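Local coordinates for protein folylpolyglutamate synthase/dihydrofolate synthase (Thermotoga maritima, PDB 1O5Z) that probably adds glutamate to tetrahydrofolate polyglutamates and to dihydropteroate, spending ATP with magnesium as cofactor, at residues 54-59 with 166-171. Numbering follows the deposited sequence.
Sequences TIHIGG and NVVFPL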
# COMPACT_ATOMS: atom_id res chain seq x y z
N THR A 54 18.58 -0.90 4.59
CA THR A 54 17.19 -1.24 4.59
C THR A 54 16.43 -0.20 5.39
O THR A 54 17.00 0.41 6.32
CB THR A 54 17.13 -2.69 5.11
OG1 THR A 54 16.65 -3.57 4.06
CG2 THR A 54 16.26 -2.87 6.22
N ILE A 55 15.19 0.08 4.98
CA ILE A 55 14.26 0.92 5.76
C ILE A 55 12.98 0.15 5.88
O ILE A 55 12.54 -0.45 4.93
CB ILE A 55 14.04 2.29 5.12
CG1 ILE A 55 15.34 3.06 5.12
CG2 ILE A 55 12.95 3.09 5.86
CD1 ILE A 55 15.29 4.28 4.19
N HIS A 56 12.43 0.14 7.08
CA HIS A 56 11.37 -0.79 7.41
C HIS A 56 10.15 -0.05 7.88
O HIS A 56 10.25 0.66 8.86
CB HIS A 56 11.83 -1.78 8.48
CG HIS A 56 11.00 -3.02 8.53
ND1 HIS A 56 11.04 -3.89 9.59
CD2 HIS A 56 10.13 -3.54 7.63
CE1 HIS A 56 10.21 -4.90 9.34
NE2 HIS A 56 9.63 -4.69 8.18
N ILE A 57 9.02 -0.24 7.17
CA ILE A 57 7.81 0.55 7.41
C ILE A 57 6.56 -0.26 7.67
O ILE A 57 6.04 -0.92 6.78
CB ILE A 57 7.57 1.55 6.23
CG1 ILE A 57 8.78 2.50 6.09
CG2 ILE A 57 6.32 2.41 6.51
CD1 ILE A 57 9.11 2.74 4.81
N GLY A 58 6.05 -0.15 8.89
CA GLY A 58 4.80 -0.76 9.28
C GLY A 58 3.75 0.22 9.73
O GLY A 58 3.90 1.44 9.63
N GLY A 59 2.66 -0.30 10.24
CA GLY A 59 1.57 0.53 10.68
C GLY A 59 0.28 0.04 10.07
O GLY A 59 0.27 -0.53 9.01
N ASN A 166 10.55 -8.80 8.59
CA ASN A 166 11.18 -8.42 9.87
C ASN A 166 12.52 -9.13 10.17
O ASN A 166 13.01 -9.12 11.29
CB ASN A 166 10.20 -8.66 11.02
CG ASN A 166 10.58 -7.91 12.24
OD1 ASN A 166 11.07 -6.76 12.14
ND2 ASN A 166 10.42 -8.54 13.41
N VAL A 167 13.07 -9.77 9.14
CA VAL A 167 14.39 -10.35 9.20
C VAL A 167 15.48 -9.30 9.03
O VAL A 167 16.66 -9.60 9.17
CB VAL A 167 14.52 -11.46 8.15
CG1 VAL A 167 13.54 -12.58 8.49
CG2 VAL A 167 14.27 -10.98 6.75
N VAL A 168 15.08 -8.06 8.70
CA VAL A 168 16.05 -7.01 8.41
C VAL A 168 16.53 -6.35 9.69
O VAL A 168 15.88 -6.46 10.73
CB VAL A 168 15.48 -5.89 7.48
CG1 VAL A 168 14.98 -6.47 6.19
CG2 VAL A 168 14.37 -5.06 8.15
N PHE A 169 17.68 -5.68 9.58
CA PHE A 169 18.14 -4.67 10.53
C PHE A 169 18.29 -3.32 9.79
O PHE A 169 19.27 -3.08 9.08
CB PHE A 169 19.46 -5.11 11.12
CG PHE A 169 19.55 -4.84 12.54
CD1 PHE A 169 19.12 -5.80 13.46
CD2 PHE A 169 20.06 -3.61 13.00
CE1 PHE A 169 19.19 -5.56 14.82
CE2 PHE A 169 20.17 -3.33 14.38
CZ PHE A 169 19.74 -4.31 15.31
N PRO A 170 17.28 -2.47 9.88
CA PRO A 170 17.19 -1.30 9.04
C PRO A 170 17.93 -0.09 9.58
O PRO A 170 18.41 -0.09 10.71
CB PRO A 170 15.68 -1.03 9.01
CG PRO A 170 15.19 -1.47 10.31
CD PRO A 170 16.09 -2.59 10.76
N LEU A 171 17.99 0.95 8.77
CA LEU A 171 18.50 2.23 9.22
C LEU A 171 17.46 2.95 10.12
O LEU A 171 17.80 3.78 10.96
CB LEU A 171 18.85 3.09 8.01
CG LEU A 171 19.94 2.56 7.07
CD1 LEU A 171 19.99 3.44 5.83
CD2 LEU A 171 21.26 2.57 7.79
O HOH W 1 20.13 -1.18 7.14
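V168 CG2 lies over one face of the H56 imidazole, 4.1 Å from its centroid, in a CH-pi contact that joins strand 53-58 to the loop preceding strand 173-175. With CG anti to the backbone N (chi1 -160°), the ring reaches out from the strand, and its CE1 edge meets N166 OD1 at 3.5 Å, close to the ring plane. That oxygen is hydrogen-bonded to K202 NZ, and H56 NE2 to T165 OG1. At the root of the side chain, P170 CG rests 3.8 Å from H56 CB. T54 pushes its methyl CG2 between V168 and P170, tightly packed at 3.4 Å from V168 CB and 3.4 Å from P170 CA; its OG1 is buried here without a hydrogen-bonding partner. L171 N donates a nearly straight bond to T54 O (2.7 Å, 168°), and a water joins T54 N to F169 O. Replacing H56 with an alanine would probably leave T165 OG1 without this mate and V168 CG2 without the ring it packs on. Farther along, H56 pairs by backbone bonds with C172 and T174, so the contact leads the incoming chain into its parallel place beside strand 53-58 in the Mur ligase middle domain. The bond at NE2 probably limits rotation of the imidazole, while methyl packing and the single direct backbone bond hold the loop on the strand.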